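Local coordinates for DUF4595 domain-containing protein (Bacteroides vulgatus, PDB 3TZG) that is of unknown function but folds as a porin-like beta barrel, which is consistent with kinship to membrane beta-barrel proteins, at residues A[147-155]-A[204-212]; A[164-175]-A[221-231]. All coordinates share one frame; numbering follows the deposited sequence. Where two conformers were deposited one is given.

Contact 1. Residues A[147-155]-A[204-212]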
loop_
_atom_site.group_PDB
_atom_site.type_symbol
_atom_site.label_atom_id
_atom_site.label_comp_id
_atom_site.label_asym_id
_atom_site.label_seq_id
_atom_site.Cartn_x
_atom_site.Cartn_y
_atom_site.Cartn_z
ATOM N N ASN A 147 -11.097 7.252 -21.820
ATOM C CA ASN A 147 -12.248 7.930 -22.434
ATOM C C ASN A 147 -12.657 9.240 -21.694
ATOM O O ASN A 147 -13.655 9.861 -22.080
ATOM C CB ASN A 147 -13.453 6.988 -22.506
ATOM C CG ASN A 147 -13.853 6.334 -21.221
ATOM O OD1 ASN A 147 -13.037 5.757 -20.504
ATOM N ND2 ASN A 147 -15.146 6.291 -20.977
ATOM N N ASP A 148 -11.861 9.646 -20.654
ATOM C CA ASP A 148 -12.010 10.845 -19.808
ATOM C C ASP A 148 -13.129 10.649 -18.744
ATOM O O ASP A 148 -13.427 11.591 -17.990
ATOM C CB ASP A 148 -12.260 12.132 -20.634
ATOM C CG ASP A 148 -11.080 12.597 -21.481
ATOM O OD1 ASP A 148 -9.943 12.115 -21.245
ATOM O OD2 ASP A 148 -11.279 13.486 -22.339
ATOM N N SER A 149 -13.703 9.419 -18.631
ATOM C CA SER A 149 -14.711 9.111 -17.607
ATOM C C SER A 149 -14.022 9.108 -16.229
ATOM O O SER A 149 -12.891 8.617 -16.091
ATOM C CB SER A 149 -15.399 7.782 -17.887
ATOM O OG SER A 149 -14.520 6.692 -17.666
ATOM N N VAL A 150 -14.682 9.698 -15.225
ATOM C CA VAL A 150 -14.100 9.896 -13.903
ATOM C C VAL A 150 -14.901 9.202 -12.826
ATOM O O VAL A 150 -16.125 9.296 -12.775
ATOM C CB VAL A 150 -14.019 11.422 -13.625
ATOM C CG1 VAL A 150 -13.574 11.723 -12.206
ATOM C CG2 VAL A 150 -13.099 12.113 -14.623
ATOM N N SER A 151 -14.190 8.514 -11.952
ATOM C CA SER A 151 -14.716 7.907 -10.738
ATOM C C SER A 151 -13.869 8.380 -9.578
ATOM O O SER A 151 -12.726 8.812 -9.792
ATOM C CB SER A 151 -14.746 6.394 -10.835
ATOM O OG SER A 151 -13.450 5.876 -11.047
ATOM N N SER A 152 -14.433 8.377 -8.369
ATOM C CA SER A 152 -13.692 8.812 -7.188
ATOM C C SER A 152 -14.096 8.028 -5.943
ATOM O O SER A 152 -15.154 7.364 -5.911
ATOM C CB SER A 152 -13.902 10.293 -6.935
ATOM O OG SER A 152 -15.267 10.552 -6.642
ATOM N N CYS A 153 -13.251 8.157 -4.905
ATOM C CA CYS A 153 -13.476 7.538 -3.624
ATOM C C CYS A 153 -12.950 8.407 -2.515
ATOM O O CYS A 153 -11.851 8.957 -2.615
ATOM C CB CYS A 153 -12.825 6.161 -3.581
ATOM S SG CYS A 153 -13.293 5.171 -2.145
ATOM N N HIS A 154 -13.707 8.489 -1.438
ATOM C CA HIS A 154 -13.273 9.141 -0.229
ATOM C C HIS A 154 -13.269 8.092 0.851
ATOM O O HIS A 154 -14.315 7.473 1.077
ATOM C CB HIS A 154 -14.175 10.316 0.099
ATOM C CG HIS A 154 -13.562 11.371 0.966
ATOM N ND1 HIS A 154 -13.859 12.707 0.777
ATOM C CD2 HIS A 154 -12.678 11.258 1.986
ATOM C CE1 HIS A 154 -13.196 13.362 1.712
ATOM N NE2 HIS A 154 -12.463 12.536 2.466
ATOM N N THR A 155 -12.095 7.830 1.467
ATOM C CA THR A 155 -11.930 6.816 2.528
ATOM C C THR A 155 -11.668 7.516 3.900
ATOM O O THR A 155 -10.853 8.430 3.987
ATOM C CB THR A 155 -10.818 5.853 2.152
ATOM O OG1 THR A 155 -11.063 5.305 0.860
ATOM C CG2 THR A 155 -10.679 4.745 3.117
ATOM N N ILE A 204 -13.007 1.358 8.947
ATOM C CA ILE A 204 -12.816 2.050 7.668
ATOM C C ILE A 204 -14.172 2.213 6.969
ATOM O O ILE A 204 -14.954 1.249 6.941
ATOM C CB ILE A 204 -11.806 1.304 6.732
ATOM C CG1 ILE A 204 -10.552 0.819 7.498
ATOM C CG2 ILE A 204 -11.468 2.175 5.482
ATOM C CD1 ILE A 204 -9.832 -0.241 6.908
ATOM N N GLY A 205 -14.394 3.393 6.367
ATOM C CA GLY A 205 -15.586 3.748 5.596
ATOM C C GLY A 205 -15.214 4.280 4.220
ATOM O O GLY A 205 -14.277 5.078 4.076
ATOM N N TYR A 206 -15.973 3.849 3.190
ATOM C CA TYR A 206 -15.796 4.213 1.791
ATOM C C TYR A 206 -16.996 4.912 1.218
ATOM O O TYR A 206 -18.088 4.354 1.255
ATOM C CB TYR A 206 -15.546 2.952 0.963
ATOM C CG TYR A 206 -14.322 2.211 1.413
ATOM C CD1 TYR A 206 -13.060 2.552 0.931
ATOM C CD2 TYR A 206 -14.417 1.150 2.304
ATOM C CE1 TYR A 206 -11.923 1.858 1.339
ATOM C CE2 TYR A 206 -13.287 0.461 2.728
ATOM C CZ TYR A 206 -12.041 0.825 2.253
ATOM O OH TYR A 206 -10.931 0.163 2.703
ATOM N N CYS A 207 -16.800 6.078 0.614
ATOM C CA CYS A 207 -17.896 6.766 -0.038
ATOM C C CYS A 207 -17.522 6.965 -1.506
ATOM O O CYS A 207 -16.698 7.811 -1.827
ATOM C CB CYS A 207 -18.224 8.080 0.674
ATOM S SG CYS A 207 -19.543 9.049 -0.107
HETATM N N MSE A 208 -18.083 6.139 -2.382
HETATM C CA MSE A 208 -17.788 6.193 -3.807
HETATM C C MSE A 208 -18.671 7.134 -4.568
HETATM O O MSE A 208 -19.899 7.164 -4.368
HETATM C CB MSE A 208 -17.924 4.831 -4.469
HETATM C CG MSE A 208 -16.638 4.063 -4.535
HETATM SE SE MSE A 208 -16.466 2.965 -2.954
HETATM C CE MSE A 208 -17.873 1.580 -3.228
ATOM N N ASN A 209 -18.034 7.860 -5.499
ATOM C CA ASN A 209 -18.652 8.759 -6.453
ATOM C C ASN A 209 -19.742 9.630 -5.795
ATOM O O ASN A 209 -20.899 9.715 -6.264
ATOM C CB ASN A 209 -19.223 7.948 -7.614
ATOM C CG ASN A 209 -18.148 7.199 -8.316
ATOM O OD1 ASN A 209 -17.207 7.799 -8.855
ATOM N ND2 ASN A 209 -18.209 5.872 -8.219
ATOM N N HIS A 210 -19.323 10.290 -4.704
ATOM C CA HIS A 210 -20.058 11.239 -3.890
ATOM C C HIS A 210 -21.390 10.654 -3.400
ATOM O O HIS A 210 -22.408 11.362 -3.378
ATOM C CB HIS A 210 -20.296 12.548 -4.658
ATOM C CG HIS A 210 -19.097 12.985 -5.435
ATOM N ND1 HIS A 210 -18.024 13.596 -4.817
ATOM C CD2 HIS A 210 -18.831 12.849 -6.762
ATOM C CE1 HIS A 210 -17.141 13.816 -5.780
ATOM N NE2 HIS A 210 -17.587 13.385 -6.972
ATOM N N GLY A 211 -21.361 9.389 -2.975
ATOM C CA GLY A 211 -22.533 8.744 -2.400
ATOM C C GLY A 211 -23.293 7.748 -3.237
ATOM O O GLY A 211 -24.251 7.168 -2.719
ATOM N N LEU A 212 -22.874 7.498 -4.500
ATOM C CA LEU A 212 -23.568 6.535 -5.377
ATOM C C LEU A 212 -23.459 5.139 -4.807
ATOM O O LEU A 212 -24.363 4.328 -5.001
ATOM C CB LEU A 212 -23.068 6.555 -6.832
ATOM C CG LEU A 212 -23.397 7.820 -7.636
ATOM C CD1 LEU A 212 -22.816 7.754 -9.022
ATOM C CD2 LEU A 212 -24.911 8.090 -7.687
#

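Contact 2. Residues A[164-175]-A[221-231]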
loop_
_atom_site.group_PDB
_atom_site.type_symbol
_atom_site.label_atom_id
_atom_site.label_comp_id
_atom_site.label_asym_id
_atom_site.label_seq_id
_atom_site.Cartn_x
_atom_site.Cartn_y
_atom_site.Cartn_z
ATOM N N ASN A 164 -2.319 0.157 18.822
ATOM C CA ASN A 164 -0.937 0.531 18.553
ATOM C C ASN A 164 -0.088 -0.705 18.499
ATOM O O ASN A 164 -0.359 -1.693 19.189
ATOM C CB ASN A 164 -0.404 1.517 19.606
ATOM C CG ASN A 164 -1.149 2.828 19.587
ATOM O OD1 ASN A 164 -0.947 3.687 18.707
ATOM N ND2 ASN A 164 -2.071 2.987 20.533
ATOM N N TYR A 165 0.919 -0.655 17.651
ATOM C CA TYR A 165 1.824 -1.760 17.467
ATOM C C TYR A 165 3.243 -1.246 17.376
ATOM O O TYR A 165 3.472 -0.040 17.200
ATOM C CB TYR A 165 1.436 -2.547 16.199
ATOM C CG TYR A 165 1.832 -1.873 14.896
ATOM C CD1 TYR A 165 1.050 -0.865 14.344
ATOM C CD2 TYR A 165 2.980 -2.254 14.211
ATOM C CE1 TYR A 165 1.421 -0.219 13.170
ATOM C CE2 TYR A 165 3.362 -1.614 13.031
ATOM C CZ TYR A 165 2.570 -0.604 12.508
ATOM O OH TYR A 165 2.906 0.025 11.336
ATOM N N GLN A 166 4.186 -2.183 17.439
ATOM C CA GLN A 166 5.602 -1.920 17.257
ATOM C C GLN A 166 6.147 -3.007 16.351
ATOM O O GLN A 166 6.063 -4.183 16.698
ATOM C CB GLN A 166 6.331 -1.854 18.594
ATOM C CG GLN A 166 7.548 -0.915 18.606
ATOM C CD GLN A 166 7.183 0.547 18.775
ATOM O OE1 GLN A 166 7.418 1.374 17.885
ATOM N NE2 GLN A 166 6.621 0.906 19.930
ATOM N N ALA A 167 6.564 -2.628 15.129
ATOM C CA ALA A 167 7.135 -3.519 14.123
ATOM C C ALA A 167 8.071 -2.727 13.229
ATOM O O ALA A 167 8.017 -1.492 13.219
ATOM C CB ALA A 167 6.033 -4.184 13.317
ATOM N N ASN A 168 8.947 -3.424 12.501
ATOM C CA ASN A 168 9.913 -2.805 11.587
ATOM C C ASN A 168 9.202 -2.258 10.320
ATOM O O ASN A 168 9.631 -1.248 9.773
ATOM C CB ASN A 168 10.998 -3.807 11.206
ATOM C CG ASN A 168 10.539 -4.930 10.309
ATOM O OD1 ASN A 168 9.645 -5.707 10.634
ATOM N ND2 ASN A 168 11.131 -5.024 9.140
ATOM N N LEU A 169 8.115 -2.922 9.874
ATOM C CA LEU A 169 7.342 -2.528 8.702
ATOM C C LEU A 169 6.189 -1.639 9.090
ATOM O O LEU A 169 5.763 -1.647 10.248
ATOM C CB LEU A 169 6.796 -3.764 7.951
ATOM C CG LEU A 169 7.759 -4.870 7.503
ATOM C CD1 LEU A 169 6.993 -5.995 6.897
ATOM C CD2 LEU A 169 8.824 -4.351 6.533
ATOM N N ASN A 170 5.662 -0.872 8.109
ATOM C CA ASN A 170 4.491 -0.036 8.323
ATOM C C ASN A 170 3.306 -0.891 7.950
ATOM O O ASN A 170 2.885 -0.923 6.785
ATOM C CB ASN A 170 4.568 1.285 7.553
ATOM C CG ASN A 170 3.380 2.180 7.774
ATOM O OD1 ASN A 170 2.634 2.050 8.755
ATOM N ND2 ASN A 170 3.191 3.136 6.887
ATOM N N LEU A 171 2.773 -1.603 8.958
ATOM C CA LEU A 171 1.701 -2.592 8.801
ATOM C C LEU A 171 0.352 -1.981 8.342
ATOM O O LEU A 171 -0.483 -2.760 7.870
ATOM C CB LEU A 171 1.510 -3.404 10.094
ATOM C CG LEU A 171 2.778 -4.228 10.454
ATOM C CD1 LEU A 171 2.593 -5.008 11.698
ATOM C CD2 LEU A 171 3.228 -5.132 9.295
ATOM N N GLN A 172 0.188 -0.615 8.343
ATOM C CA GLN A 172 -0.999 0.096 7.819
ATOM C C GLN A 172 -1.176 -0.195 6.354
ATOM O O GLN A 172 -2.296 -0.123 5.835
ATOM C CB GLN A 172 -0.889 1.611 7.998
ATOM C CG GLN A 172 -0.654 2.083 9.414
ATOM C CD GLN A 172 -0.176 3.517 9.468
ATOM O OE1 GLN A 172 -0.246 4.282 8.479
ATOM N NE2 GLN A 172 0.352 3.901 10.637
ATOM N N ALA A 173 -0.043 -0.517 5.662
ATOM C CA ALA A 173 -0.031 -0.844 4.234
ATOM C C ALA A 173 -0.930 -2.038 3.930
ATOM O O ALA A 173 -1.379 -2.189 2.801
ATOM C CB ALA A 173 1.387 -1.139 3.785
ATOM N N TYR A 174 -1.198 -2.891 4.930
ATOM C CA TYR A 174 -2.036 -4.057 4.723
ATOM C C TYR A 174 -3.518 -3.698 4.821
ATOM O O TYR A 174 -4.332 -4.545 4.445
ATOM C CB TYR A 174 -1.678 -5.179 5.713
ATOM C CG TYR A 174 -0.362 -5.860 5.389
ATOM C CD1 TYR A 174 -0.243 -6.704 4.288
ATOM C CD2 TYR A 174 0.776 -5.625 6.155
ATOM C CE1 TYR A 174 0.976 -7.283 3.947
ATOM C CE2 TYR A 174 2.006 -6.197 5.821
ATOM C CZ TYR A 174 2.101 -7.029 4.716
ATOM O OH TYR A 174 3.294 -7.650 4.382
ATOM N N VAL A 175 -3.884 -2.452 5.254
ATOM C CA VAL A 175 -5.301 -2.046 5.374
ATOM C C VAL A 175 -5.647 -0.702 4.666
ATOM O O VAL A 175 -6.828 -0.456 4.390
ATOM C CB VAL A 175 -5.754 -1.939 6.843
ATOM C CG1 VAL A 175 -5.681 -3.282 7.548
ATOM C CG2 VAL A 175 -4.984 -0.873 7.617
ATOM N N TYR A 221 -7.394 -7.066 14.743
ATOM C CA TYR A 221 -6.006 -7.426 14.931
ATOM C C TYR A 221 -5.796 -8.297 16.147
ATOM O O TYR A 221 -6.210 -7.901 17.239
ATOM C CB TYR A 221 -5.146 -6.156 15.090
ATOM C CG TYR A 221 -5.413 -5.069 14.088
ATOM C CD1 TYR A 221 -4.772 -5.063 12.850
ATOM C CD2 TYR A 221 -6.281 -4.021 14.383
ATOM C CE1 TYR A 221 -5.016 -4.061 11.915
ATOM C CE2 TYR A 221 -6.532 -3.011 13.458
ATOM C CZ TYR A 221 -5.894 -3.035 12.223
ATOM O OH TYR A 221 -6.131 -2.060 11.294
ATOM N N ARG A 222 -5.112 -9.433 16.004
ATOM C CA ARG A 222 -4.706 -10.196 17.187
ATOM C C ARG A 222 -3.228 -9.960 17.374
ATOM O O ARG A 222 -2.450 -10.046 16.409
ATOM C CB ARG A 222 -5.069 -11.680 17.194
ATOM C CG ARG A 222 -4.729 -12.496 15.986
ATOM C CD ARG A 222 -5.379 -13.870 16.118
ATOM N NE ARG A 222 -6.822 -13.793 16.390
ATOM C CZ ARG A 222 -7.610 -14.859 16.522
ATOM N NH1 ARG A 222 -7.111 -16.087 16.375
ATOM N NH2 ARG A 222 -8.908 -14.707 16.794
ATOM N N LEU A 223 -2.877 -9.526 18.602
ATOM C CA LEU A 223 -1.542 -9.087 18.989
ATOM C C LEU A 223 -0.865 -10.079 19.908
ATOM O O LEU A 223 -1.452 -10.519 20.897
ATOM C CB LEU A 223 -1.632 -7.716 19.689
ATOM C CG LEU A 223 -2.243 -6.552 18.889
ATOM C CD1 LEU A 223 -2.830 -5.540 19.817
ATOM C CD2 LEU A 223 -1.233 -5.877 17.976
ATOM N N ASP A 224 0.371 -10.437 19.559
ATOM C CA ASP A 224 1.232 -11.327 20.339
ATOM C C ASP A 224 2.333 -10.459 20.903
ATOM O O ASP A 224 3.192 -9.986 20.155
ATOM C CB ASP A 224 1.755 -12.486 19.472
ATOM C CG ASP A 224 1.892 -13.827 20.171
ATOM O OD1 ASP A 224 2.597 -13.893 21.206
ATOM O OD2 ASP A 224 1.362 -14.830 19.639
ATOM N N ASP A 225 2.222 -10.168 22.208
ATOM C CA ASP A 225 3.049 -9.273 23.017
ATOM C C ASP A 225 3.437 -8.026 22.182
ATOM O O ASP A 225 4.609 -7.842 21.841
ATOM C CB ASP A 225 4.285 -9.949 23.689
ATOM C CG ASP A 225 5.125 -10.974 22.937
ATOM O OD1 ASP A 225 5.514 -10.693 21.784
ATOM O OD2 ASP A 225 5.532 -11.987 23.565
ATOM N N GLU A 226 2.395 -7.190 21.854
ATOM C CA GLU A 226 2.432 -5.882 21.169
ATOM C C GLU A 226 2.590 -5.990 19.617
ATOM O O GLU A 226 2.364 -5.008 18.915
ATOM C CB GLU A 226 3.590 -5.025 21.747
ATOM C CG GLU A 226 3.551 -3.520 21.508
ATOM C CD GLU A 226 4.577 -2.745 22.323
ATOM O OE1 GLU A 226 5.267 -1.878 21.738
ATOM O OE2 GLU A 226 4.729 -3.038 23.533
ATOM N N ASN A 227 2.914 -7.165 19.092
ATOM C CA ASN A 227 3.117 -7.339 17.658
ATOM C C ASN A 227 1.880 -7.898 16.959
ATOM O O ASN A 227 1.418 -8.978 17.334
ATOM C CB ASN A 227 4.285 -8.287 17.414
ATOM C CG ASN A 227 5.604 -7.842 17.950
ATOM O OD1 ASN A 227 6.319 -8.606 18.586
ATOM N ND2 ASN A 227 5.956 -6.606 17.708
ATOM N N PRO A 228 1.376 -7.278 15.877
ATOM C CA PRO A 228 0.208 -7.865 15.206
ATOM C C PRO A 228 0.583 -9.143 14.454
ATOM O O PRO A 228 1.382 -9.106 13.499
ATOM C CB PRO A 228 -0.245 -6.760 14.251
ATOM C CG PRO A 228 0.466 -5.560 14.648
ATOM C CD PRO A 228 1.748 -5.993 15.257
ATOM N N VAL A 229 0.008 -10.275 14.891
ATOM C CA VAL A 229 0.310 -11.576 14.283
ATOM C C VAL A 229 -0.823 -11.983 13.332
ATOM O O VAL A 229 -0.667 -12.948 12.584
ATOM C CB VAL A 229 0.623 -12.685 15.313
ATOM C CG1 VAL A 229 1.992 -12.452 15.914
ATOM C CG2 VAL A 229 -0.436 -12.787 16.405
ATOM N N ARG A 230 -1.934 -11.221 13.325
ATOM C CA ARG A 230 -3.028 -11.427 12.378
ATOM C C ARG A 230 -3.773 -10.111 12.124
ATOM O O ARG A 230 -4.213 -9.447 13.069
ATOM C CB ARG A 230 -4.019 -12.514 12.827
ATOM C CG ARG A 230 -5.007 -12.831 11.720
ATOM C CD ARG A 230 -6.305 -13.352 12.212
ATOM N NE ARG A 230 -6.301 -14.795 12.405
ATOM C CZ ARG A 230 -7.334 -15.472 12.909
ATOM N NH1 ARG A 230 -8.440 -14.820 13.313
ATOM N NH2 ARG A 230 -7.258 -16.790 13.071
ATOM N N ILE A 231 -3.935 -9.769 10.838
ATOM C CA ILE A 231 -4.683 -8.596 10.375
ATOM C C ILE A 231 -5.880 -9.090 9.575
ATOM O O ILE A 231 -5.700 -9.853 8.631
ATOM C CB ILE A 231 -3.815 -7.601 9.558
ATOM C CG1 ILE A 231 -2.537 -7.167 10.348
ATOM C CG2 ILE A 231 -4.663 -6.391 9.152
ATOM C CD1 ILE A 231 -1.582 -6.291 9.599
#

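Contact 1. Residues A[147-155]-A[204-212]
Two antiparallel strands of the porin-like barrel, 150-158 and 199-208, pair where Cys153, His154 and Thr155 lie opposite Met208, Cys207 and Tyr206. The strand axes approach to 4.8 Å and run antiparallel, with 155° between their directions. His154 and Cys207 form the hydrogen-bonded pair, with His154 N to Cys207 O at 3.1 Å and Cys207 N to His154 O at 2.9 Å. On one face the Tyr206 ring stands beside Thr155, whose OG1 lies 3.4 Å from Tyr206 CD1. Thr155 CG2, anti to the backbone N, reaches the CG2 methyl of Ile204 at 3.6 Å. Cys153 SG lies 83° off the Tyr206 ring normal, an edge-on sulfur-aromatic contact, and also touches SE of Met208, a selenomethionine. One step beyond Met208, Asn209 meets Ser152 with both side chain and backbone: OD1 accepts from Ser152 N at 2.9 Å (155° at the hydrogen), while Asn209 N donates to Ser152 O at 3.0 Å. An alanine here removes OD1 and would probably leave Ser152 N without this acceptor, with just the backbone bond to Ser152 O remaining. Beyond Asn209, Ser152 OG sits over one face of the His210 ring. Strand 136-145 pairs with 150-158 through backbone hydrogen bonds such as Cys153 with Thr141, and Glu138 OE1 is hydrogen-bonded to His154 NE2; on the other side strand 213-224 pairs likewise, Ile204 with Val217.

Contact 2. Residues A[164-175]-A[221-231]
Pro228, on the second strand of a beta hairpin with a type I' turn from Asp224 to Asn227, packs against Tyr165 and Leu171 of the loop 164-175. Its CG lies 3.5 Å from Tyr165 CB and 3.7 Å from Leu171 CD1; the tyrosine side chain crosses the proline at about a right angle and the leucine meets it obliquely. Further along the hairpin, Ile231 supplies two branches to the 3-10 segment 171-174 and the residue after it: CG2 touches Val175 CG1 at 3.6 Å, and CD1 approaches Tyr174 CB at 4.0 Å. Val175 also meets Tyr221 from the opposite direction, its CG1 and CG2 both near the hydroxyl, which is hydrogen-bonded to Pro201 O. The polar part of the contact lies by the turn. Asn227 ND2 makes a weak, bent bond to Gln166 O at 2.6 Å, and the same nitrogen is bonded to Thr8 OG1. The Gln166 and Glu226 side chains lie alongside each other, their amide and carboxylate planes 66° apart, with Glu226 OE1 nearest to Gln166 CB at 3.3 Å. In the next shell, Val229 and Arg230 both face Arg222 in a classic beta bulge, where the chain turns a corner at Val229. Leu200 of strand 199-208 touches both Tyr165 and Pro228. The loop is braced from within: with chi1 at 76°, Tyr165 CG sits between the backbone N and the carbonyl carbon, and the ring carries OH to Leu171 N, which donates to it at 2.9 Å (135° at the hydrogen).

Overall arrangement
From the N terminus the segments come in the order 147-155, 164-175, 204-212, 221-231, so the two contacts cross rather than nest. Contact 1 closes a 48-residue excursion that contains the loop 164-175 and helix 181-188, and it joins strands 150-158 and 199-208 edge to edge. Contact 2 closes the 45 residues from that loop to the hairpin of strands 213-224 and 227-235, a span that itself includes 204-212. Strands 199-208 and 213-224 are sheet neighbours, which links the two sites although their centres lie 28 Å apart. They also meet directly in one packing contact, Ile204 CD1 to Val175 O at 3.9 Å.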